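Long-range contacts in methyl-coenzyme M reductase gamma subunit (Methermicoccus shengliensis DSM 18856, PDB 7NKG), which belongs to the nickel enzyme that probably catalyses the methane-forming step of methanogenesis, and contributes part of the factor 430 pocket: residues Arg30-Glu35 with Met137-Glu142; Gln16-His21 with Thr214-Asp219. One frame throughout, in Å; residues are numbered along the deposited sequence. Where two conformers were deposited one is given.

Contact 1. Residues Arg30-Glu35 with Met137-Glu142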
ATOM      1  N   ARG C  30     -48.231  -2.291 -31.988  1.00 22.39           N
ATOM      2  CA  ARG C  30     -47.609  -2.652 -33.265  1.00 22.05           C
ATOM      3  C   ARG C  30     -47.182  -4.121 -33.236  1.00 23.11           C
ATOM      4  O   ARG C  30     -47.166  -4.751 -32.172  1.00 22.95           O
ATOM      5  CB  ARG C  30     -46.389  -1.739 -33.539  1.00 22.09           C
ATOM      6  CG  ARG C  30     -45.253  -1.918 -32.522  1.00 22.81           C
ATOM      7  CD  ARG C  30     -44.250  -0.787 -32.605  1.00 22.44           C
ATOM      8  NE  ARG C  30     -44.813   0.483 -32.144  1.00 22.25           N
ATOM      9  CZ  ARG C  30     -44.951   0.854 -30.872  1.00 22.72           C
ATOM     10  NH1 ARG C  30     -44.551   0.051 -29.886  1.00 21.51           N
ATOM     11  NH2 ARG C  30     -45.476   2.030 -30.572  1.00 22.98           N
ATOM     12  N   GLU C  31     -46.848  -4.668 -34.411  1.00 23.92           N
ATOM     13  CA  GLU C  31     -46.432  -6.056 -34.521  1.00 25.18           C
ATOM     14  C   GLU C  31     -45.044  -6.174 -35.116  1.00 25.44           C
ATOM     15  O   GLU C  31     -44.686  -5.424 -36.024  1.00 25.71           O
ATOM     16  CB  GLU C  31     -47.416  -6.819 -35.406  1.00 28.93           C
ATOM     17  CG  GLU C  31     -48.803  -6.922 -34.804  1.00 37.11           C
ATOM     18  CD  GLU C  31     -49.724  -7.860 -35.556  1.00 49.30           C
ATOM     19  OE1 GLU C  31     -49.702  -7.847 -36.808  1.00 51.16           O
ATOM     20  OE2 GLU C  31     -50.477  -8.604 -34.887  1.00 54.12           O
ATOM     21  N   ILE C  32     -44.281  -7.153 -34.629  1.00 25.37           N
ATOM     22  CA  ILE C  32     -42.978  -7.489 -35.180  1.00 25.39           C
ATOM     23  C   ILE C  32     -42.954  -8.996 -35.379  1.00 25.49           C
ATOM     24  O   ILE C  32     -43.362  -9.740 -34.477  1.00 25.70           O
ATOM     25  CB  ILE C  32     -41.768  -6.999 -34.325  1.00 26.02           C
ATOM     26  CG1 ILE C  32     -40.447  -7.257 -35.091  1.00 26.89           C
ATOM     27  CG2 ILE C  32     -41.733  -7.680 -32.938  1.00 26.60           C
ATOM     28  CD1 ILE C  32     -39.292  -6.420 -34.637  1.00 28.77           C
ATOM     29  N   SER C  33     -42.485  -9.460 -36.545  1.00 25.14           N
ATOM     30  CA  SER C  33     -42.387 -10.897 -36.786  1.00 25.54           C
ATOM     31  C   SER C  33     -41.238 -11.497 -35.952  1.00 25.29           C
ATOM     32  O   SER C  33     -40.323 -10.778 -35.525  1.00 24.80           O
ATOM     33  CB  SER C  33     -42.158 -11.180 -38.266  1.00 26.12           C
ATOM     34  OG  SER C  33     -40.860 -10.782 -38.670  1.00 27.24           O
ATOM     35  N   ASP C  34     -41.259 -12.818 -35.751  1.00 25.42           N
ATOM     36  CA  ASP C  34     -40.202 -13.486 -34.996  1.00 26.14           C
ATOM     37  C   ASP C  34     -38.834 -13.296 -35.669  1.00 25.77           C
ATOM     38  O   ASP C  34     -37.862 -13.002 -34.978  1.00 25.80           O
ATOM     39  CB  ASP C  34     -40.503 -14.988 -34.857  1.00 28.82           C
ATOM     40  CG  ASP C  34     -41.697 -15.314 -33.979  1.00 35.62           C
ATOM     41  OD1 ASP C  34     -42.054 -14.473 -33.122  1.00 36.40           O
ATOM     42  OD2 ASP C  34     -42.273 -16.406 -34.148  1.00 39.76           O
ATOM     43  N   GLU C  35     -38.762 -13.413 -37.002  1.00 26.00           N
ATOM     44  CA  GLU C  35     -37.473 -13.275 -37.691  1.00 25.90           C
ATOM     45  C   GLU C  35     -36.967 -11.840 -37.703  1.00 24.96           C
ATOM     46  O   GLU C  35     -35.759 -11.631 -37.569  1.00 24.77           O
ATOM     47  CB  GLU C  35     -37.552 -13.850 -39.103  1.00 29.13           C
ATOM     48  CG  GLU C  35     -37.571 -15.361 -39.063  1.00 35.24           C
ATOM     49  CD  GLU C  35     -37.740 -16.063 -40.384  1.00 44.54           C
ATOM     50  OE1 GLU C  35     -38.106 -15.413 -41.389  1.00 45.10           O
ATOM     51  OE2 GLU C  35     -37.483 -17.286 -40.407  1.00 48.84           O
ATOM     52  N   MET C 137     -42.398  -8.106 -26.285  1.00 21.44           N
ATOM     53  CA  MET C 137     -43.280  -7.241 -25.497  0.50 21.88           C
ATOM     54  C   MET C 137     -42.672  -5.847 -25.345  1.00 21.97           C
ATOM     55  O   MET C 137     -43.403  -4.867 -25.399  1.00 22.38           O
ATOM     56  CB  MET C 137     -43.554  -7.863 -24.128  0.50 22.78           C
ATOM     57  CG  MET C 137     -44.397  -9.123 -24.212  0.50 25.42           C
ATOM     58  SD  MET C 137     -44.427 -10.012 -22.655  0.50 31.48           S
ATOM     59  CE  MET C 137     -45.193 -11.523 -23.159  0.50 32.93           C
ATOM     60  N   SER C 138     -41.340  -5.737 -25.191  1.00 21.41           N
ATOM     61  CA  SER C 138     -40.682  -4.442 -25.048  1.00 21.23           C
ATOM     62  C   SER C 138     -40.846  -3.545 -26.289  1.00 21.30           C
ATOM     63  O   SER C 138     -40.786  -2.317 -26.161  1.00 21.69           O
ATOM     64  CB  SER C 138     -39.195  -4.624 -24.738  1.00 21.69           C
ATOM     65  OG  SER C 138     -38.413  -4.927 -25.883  1.00 22.91           O
ATOM     66  N   ILE C 139     -41.003  -4.153 -27.475  1.00 20.83           N
ATOM     67  CA  ILE C 139     -41.107  -3.378 -28.718  1.00 21.28           C
ATOM     68  C   ILE C 139     -42.540  -3.247 -29.254  1.00 21.36           C
ATOM     69  O   ILE C 139     -42.857  -2.237 -29.883  1.00 21.46           O
ATOM     70  CB  ILE C 139     -40.142  -3.957 -29.805  1.00 22.51           C
ATOM     71  CG1 ILE C 139     -39.877  -2.915 -30.925  1.00 24.84           C
ATOM     72  CG2 ILE C 139     -40.670  -5.265 -30.423  1.00 22.51           C
ATOM     73  CD1 ILE C 139     -38.532  -3.133 -31.686  1.00 25.98           C
ATOM     74  N   GLU C 140     -43.391  -4.250 -29.035  1.00 20.35           N
ATOM     75  CA  GLU C 140     -44.759  -4.216 -29.565  1.00 20.48           C
ATOM     76  C   GLU C 140     -45.711  -3.371 -28.735  1.00 21.03           C
ATOM     77  O   GLU C 140     -46.720  -2.909 -29.274  1.00 21.52           O
ATOM     78  CB  GLU C 140     -45.322  -5.633 -29.664  1.00 20.86           C
ATOM     79  CG  GLU C 140     -44.637  -6.484 -30.721  1.00 22.81           C
ATOM     80  CD  GLU C 140     -45.373  -7.769 -31.035  1.00 25.28           C
ATOM     81  OE1 GLU C 140     -46.117  -8.254 -30.153  1.00 25.58           O
ATOM     82  OE2 GLU C 140     -45.209  -8.290 -32.164  1.00 25.74           O
ATOM     83  N   THR C 141     -45.465  -3.254 -27.417  1.00 20.71           N
ATOM     84  CA  THR C 141     -46.382  -2.543 -26.533  1.00 20.87           C
ATOM     85  C   THR C 141     -46.141  -1.029 -26.480  1.00 20.82           C
ATOM     86  O   THR C 141     -45.183  -0.511 -27.055  1.00 21.54           O
ATOM     87  CB  THR C 141     -46.341  -3.181 -25.121  1.00 21.70           C
ATOM     88  OG1 THR C 141     -45.063  -2.897 -24.538  1.00 21.68           O
ATOM     89  CG2 THR C 141     -46.679  -4.657 -25.132  1.00 22.28           C
ATOM     90  N   GLU C 142     -47.057  -0.327 -25.801  1.00 20.36           N
ATOM     91  CA  GLU C 142     -46.970   1.102 -25.573  1.00 20.81           C
ATOM     92  C   GLU C 142     -45.739   1.513 -24.768  1.00 20.78           C
ATOM     93  O   GLU C 142     -45.500   2.705 -24.648  1.00 22.35           O
ATOM     94  CB  GLU C 142     -48.234   1.605 -24.883  1.00 21.14           C
ATOM     95  CG  GLU C 142     -48.445   1.063 -23.483  1.00 23.29           C
ATOM     96  CD  GLU C 142     -49.633   1.686 -22.789  1.00 24.15           C
ATOM     97  OE1 GLU C 142     -49.645   2.930 -22.631  1.00 24.59           O
ATOM     98  OE2 GLU C 142     -50.571   0.930 -22.445  1.00 24.41           O
TER

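Contact 2. Residues Gln16-His21 with Thr214-Asp219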
ATOM      1  N   GLN C  16     -50.095   6.602 -13.032  1.00 20.50           N
ATOM      2  CA  GLN C  16     -50.959   5.558 -13.584  1.00 21.07           C
ATOM      3  C   GLN C  16     -50.213   4.721 -14.624  1.00 21.01           C
ATOM      4  O   GLN C  16     -50.336   3.496 -14.624  1.00 21.55           O
ATOM      5  CB  GLN C  16     -52.209   6.177 -14.207  1.00 23.45           C
ATOM      6  CG  GLN C  16     -53.142   6.784 -13.156  1.00 29.15           C
ATOM      7  CD  GLN C  16     -54.158   7.745 -13.737  1.00 36.82           C
ATOM      8  OE1 GLN C  16     -54.330   7.862 -14.959  1.00 39.31           O
ATOM      9  NE2 GLN C  16     -54.859   8.452 -12.860  1.00 38.57           N
ATOM     10  N   ASN C  17     -49.406   5.377 -15.477  1.00 20.14           N
ATOM     11  CA  ASN C  17     -48.604   4.687 -16.499  1.00 19.47           C
ATOM     12  C   ASN C  17     -47.504   3.861 -15.847  1.00 19.22           C
ATOM     13  O   ASN C  17     -47.245   2.750 -16.283  1.00 19.05           O
ATOM     14  CB  ASN C  17     -48.006   5.687 -17.479  1.00 19.66           C
ATOM     15  CG  ASN C  17     -49.077   6.342 -18.332  1.00 21.23           C
ATOM     16  OD1 ASN C  17     -50.072   5.701 -18.725  1.00 23.18           O
ATOM     17  ND2 ASN C  17     -48.926   7.624 -18.608  1.00 21.50           N
ATOM     18  N   ARG C  18     -46.897   4.375 -14.769  1.00 18.59           N
ATOM     19  CA  ARG C  18     -45.881   3.615 -14.027  1.00 19.14           C
ATOM     20  C   ARG C  18     -46.478   2.306 -13.479  1.00 19.61           C
ATOM     21  O   ARG C  18     -45.861   1.254 -13.617  1.00 20.41           O
ATOM     22  CB  ARG C  18     -45.323   4.484 -12.887  1.00 19.55           C
ATOM     23  CG  ARG C  18     -44.323   5.492 -13.416  1.00 20.59           C
ATOM     24  CD  ARG C  18     -43.742   6.430 -12.396  1.00 20.27           C
ATOM     25  NE  ARG C  18     -42.732   7.262 -13.038  1.00 18.51           N
ATOM     26  CZ  ARG C  18     -41.831   8.005 -12.404  1.00 18.42           C
ATOM     27  NH1 ARG C  18     -41.799   8.039 -11.073  1.00 17.91           N
ATOM     28  NH2 ARG C  18     -40.949   8.716 -13.092  1.00 17.86           N
ATOM     29  N   ARG C  19     -47.707   2.357 -12.944  1.00 19.39           N
ATOM     30  CA  ARG C  19     -48.376   1.143 -12.453  1.00 20.12           C
ATOM     31  C   ARG C  19     -48.767   0.218 -13.613  1.00 21.24           C
ATOM     32  O   ARG C  19     -48.733  -0.999 -13.449  1.00 21.62           O
ATOM     33  CB  ARG C  19     -49.586   1.491 -11.584  1.00 21.26           C
ATOM     34  CG  ARG C  19     -49.179   2.147 -10.265  1.00 21.57           C
ATOM     35  CD  ARG C  19     -50.345   2.224  -9.294  1.00 22.97           C
ATOM     36  NE  ARG C  19     -51.299   3.274  -9.675  1.00 23.01           N
ATOM     37  CZ  ARG C  19     -51.167   4.568  -9.398  1.00 24.63           C
ATOM     38  NH1 ARG C  19     -50.115   5.006  -8.712  1.00 23.63           N
ATOM     39  NH2 ARG C  19     -52.086   5.439  -9.800  1.00 25.01           N
ATOM     40  N   LYS C  20     -49.111   0.772 -14.791  1.00 21.11           N
ATOM     41  CA  LYS C  20     -49.389  -0.052 -15.975  1.00 21.04           C
ATOM     42  C   LYS C  20     -48.130  -0.840 -16.370  1.00 21.11           C
ATOM     43  O   LYS C  20     -48.211  -2.042 -16.580  1.00 21.88           O
ATOM     44  CB  LYS C  20     -49.836   0.812 -17.171  1.00 21.34           C
ATOM     45  CG  LYS C  20     -51.287   1.259 -17.101  1.00 22.75           C
ATOM     46  CD  LYS C  20     -51.661   2.129 -18.296  1.00 24.31           C
ATOM     47  CE  LYS C  20     -53.154   2.373 -18.323  1.00 26.38           C
ATOM     48  NZ  LYS C  20     -53.535   3.277 -19.443  1.00 26.61           N
ATOM     49  N   HIS C  21     -46.971  -0.170 -16.448  1.00 20.17           N
ATOM     50  CA  HIS C  21     -45.724  -0.835 -16.821  1.00 19.75           C
ATOM     51  C   HIS C  21     -45.340  -1.869 -15.770  1.00 19.84           C
ATOM     52  O   HIS C  21     -44.957  -2.977 -16.125  1.00 20.04           O
ATOM     53  CB  HIS C  21     -44.581   0.181 -17.014  1.00 20.03           C
ATOM     54  CG  HIS C  21     -44.748   1.069 -18.218  1.00 20.11           C
ATOM     55  ND1 HIS C  21     -43.658   1.685 -18.816  1.00 21.60           N
ATOM     56  CD2 HIS C  21     -45.868   1.408 -18.903  1.00 20.49           C
ATOM     57  CE1 HIS C  21     -44.146   2.398 -19.819  1.00 21.35           C
ATOM     58  NE2 HIS C  21     -45.475   2.254 -19.917  1.00 21.42           N
ATOM     59  N   THR C 214     -44.171   7.587 -18.614  1.00 17.90           N
ATOM     60  CA  THR C 214     -43.835   7.343 -17.220  1.00 17.51           C
ATOM     61  C   THR C 214     -42.793   8.382 -16.733  1.00 17.70           C
ATOM     62  O   THR C 214     -42.317   8.223 -15.625  1.00 18.58           O
ATOM     63  CB  THR C 214     -43.283   5.908 -17.047  1.00 18.41           C
ATOM     64  OG1 THR C 214     -42.076   5.764 -17.809  1.00 19.14           O
ATOM     65  CG2 THR C 214     -44.310   4.835 -17.425  1.00 18.27           C
ATOM     66  N   ILE C 215     -42.431   9.426 -17.526  1.00 17.24           N
ATOM     67  CA  ILE C 215     -41.490  10.447 -17.055  1.00 16.70           C
ATOM     68  C   ILE C 215     -42.285  11.687 -16.642  1.00 17.87           C
ATOM     69  O   ILE C 215     -43.252  12.056 -17.316  1.00 18.02           O
ATOM     70  CB  ILE C 215     -40.407  10.845 -18.130  1.00 16.77           C
ATOM     71  CG1 ILE C 215     -39.168  11.484 -17.436  1.00 17.23           C
ATOM     72  CG2 ILE C 215     -40.971  11.806 -19.227  1.00 17.36           C
ATOM     73  CD1 ILE C 215     -37.951  11.686 -18.329  1.00 19.19           C
ATOM     74  N   TYR C 216     -41.851  12.349 -15.574  1.00 17.96           N
ATOM     75  CA  TYR C 216     -42.453  13.621 -15.174  1.00 18.14           C
ATOM     76  C   TYR C 216     -41.710  14.731 -15.927  1.00 18.57           C
ATOM     77  O   TYR C 216     -40.509  14.616 -16.181  1.00 18.78           O
ATOM     78  CB  TYR C 216     -42.290  13.867 -13.663  1.00 18.62           C
ATOM     79  CG  TYR C 216     -43.143  12.966 -12.794  1.00 19.09           C
ATOM     80  CD1 TYR C 216     -44.498  13.209 -12.628  1.00 20.39           C
ATOM     81  CD2 TYR C 216     -42.584  11.898 -12.109  1.00 19.85           C
ATOM     82  CE1 TYR C 216     -45.276  12.422 -11.788  1.00 21.09           C
ATOM     83  CE2 TYR C 216     -43.358  11.082 -11.293  1.00 20.62           C
ATOM     84  CZ  TYR C 216     -44.709  11.342 -11.140  1.00 21.47           C
ATOM     85  OH  TYR C 216     -45.482  10.517 -10.350  1.00 22.57           O
ATOM     86  N   ARG C 217     -42.422  15.811 -16.279  1.00 17.59           N
ATOM     87  CA  ARG C 217     -41.806  16.980 -16.918  1.00 17.86           C
ATOM     88  C   ARG C 217     -42.592  18.207 -16.486  1.00 18.36           C
ATOM     89  O   ARG C 217     -43.830  18.167 -16.461  1.00 18.34           O
ATOM     90  CB  ARG C 217     -41.820  16.879 -18.453  1.00 17.65           C
ATOM     91  CG  ARG C 217     -40.627  16.134 -19.063  1.00 17.39           C
ATOM     92  CD  ARG C 217     -40.529  16.317 -20.586  1.00 17.04           C
ATOM     93  NE  ARG C 217     -40.289  17.708 -20.985  1.00 18.09           N
ATOM     94  CZ  ARG C 217     -39.094  18.303 -21.070  1.00 18.75           C
ATOM     95  NH1 ARG C 217     -37.985  17.640 -20.756  1.00 18.04           N
ATOM     96  NH2 ARG C 217     -39.003  19.568 -21.462  1.00 18.54           N
ATOM     97  N   VAL C 218     -41.893  19.296 -16.174  1.00 18.09           N
ATOM     98  CA  VAL C 218     -42.531  20.535 -15.720  1.00 18.78           C
ATOM     99  C   VAL C 218     -43.534  21.077 -16.766  1.00 19.94           C
ATOM    100  O   VAL C 218     -44.476  21.772 -16.386  1.00 20.97           O
ATOM    101  CB  VAL C 218     -41.469  21.613 -15.351  1.00 19.83           C
ATOM    102  CG1 VAL C 218     -40.861  22.250 -16.601  1.00 20.64           C
ATOM    103  CG2 VAL C 218     -42.057  22.680 -14.429  1.00 20.66           C
ATOM    104  N   ASP C 219     -43.308  20.788 -18.065  1.00 19.36           N
ATOM    105  CA  ASP C 219     -44.182  21.245 -19.157  1.00 19.18           C
ATOM    106  C   ASP C 219     -45.222  20.199 -19.580  1.00 19.78           C
ATOM    107  O   ASP C 219     -45.830  20.340 -20.643  1.00 21.25           O
ATOM    108  CB  ASP C 219     -43.353  21.736 -20.351  1.00 19.19           C
ATOM    109  CG  ASP C 219     -42.409  20.713 -20.945  1.00 22.32           C
ATOM    110  OD1 ASP C 219     -42.496  19.521 -20.550  1.00 21.53           O
ATOM    111  OD2 ASP C 219     -41.559  21.105 -21.771  1.00 24.29           O
TER

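Contact 1. Residues Arg30-Glu35 with Met137-Glu142
I139, in the last turn of helix 128-140, meets R30-E35 in two ways. Its CG2 methyl lies 3.6 Å from CG2 of I32, the two side chains crossing at about a right angle, while its carbonyl oxygen, near the C-terminal end of the helix, accepts a hydrogen bond from NH1 of R30 at 2.8 Å. E140 is held through both backbone and side chain. Its O accepts the backbone N-H of R30, with N and O 3.2 Å apart, and its extended side chain runs along the backbone of 30-32 until OE2 receives N of I32 at 2.9 Å. That bond is nearly straight (167°) and reaches the anti side of the carboxylate; K136 pairs with the same oxygen in a salt bridge. At T141, where the chain leaves the helix, O receives a second bond from R30 NH1 (3.0 Å), the donor standing above the carbonyl plane. A bend at chi3 (69°) turns the guanidinium edge to the two carbonyls. A leucine in place of R30 would probably leave the I139 and T141 oxygens without this shared donor, weakening the tie at the helix end. The segment 30-35 thus closes over the C-terminus of helix 128-140 just before helix 34-41 begins, with I32 and I139 packed among I40 of that helix and V198 and L200 of strand 193-201.

Contact 2. Residues Gln16-His21 with Thr214-Asp219
Extended from CG to NE, the side chain of R18 passes T214 and brings NE and NH2 to one carbonyl oxygen, while, with CG of H21 anti to its carbonyl carbon (chi1 -69°), the imidazole lies against the T214 methyl. The R18 grip is side-on: NE lies 2.8 Å and NH2 2.9 Å from O of T214, which sits in the guanidinium plane, the NH2 bond running nearly along the C=O axis. Y216 approaches one face of the same guanidinium with the edge of its ring, CE2 being 3.4 Å from NH1 and the two planes 71° apart; W101 adds a cation-pi contact to R18. Here helix 13-23 docks on the irregular connection between helix 206-212 and helix 227-245, joining the N-terminal part of the gamma subunit to its C-terminal part. T214 fits against the helix through CG2, which makes a CH-pi contact over the H21 face, 3.5 Å from the ring centroid and 17° off its normal, and also touches CB of N17 at 3.8 Å. Its hydroxyl turns to other partners, T98 OG1 and the carbonyl of P96, just as the N17 amide donates to the carbonyls of K211 and T213 and the Y216 hydroxyl bonds to D226. Farther along the loop, R217 and D219 form a side-on salt bridge, with NE of R217 2.9 Å from OD1 of D219. A neighbouring subunit borders this side, its backbone accepting a hydrogen bond from R18 NH1 and one of its basic side chains pairing with D219.

Overall arrangement
Contact 2 is buried throughout, against a subunit interface, while contact 1 is buried on its I32, I139 and E140 side and reaches the surface at R30 and E31. Each has an arginine bonded to backbone carbonyl oxygen, but the grip differs: in contact 1 one nitrogen serves two oxygens at a helix end, whereas in contact 2 two nitrogens share a single oxygen in a loop. Contact 1 adds backbone and carboxylate bonds and an isoleucine pair, and is touched by no other chain of the assembly. Contact 2 uses aromatic and methyl packing instead. Their elements differ, although helices 13-23 and 34-41 are consecutive, and contact 1 is nested within the chain loop closed by contact 2. The centres lie about 21 Å apart.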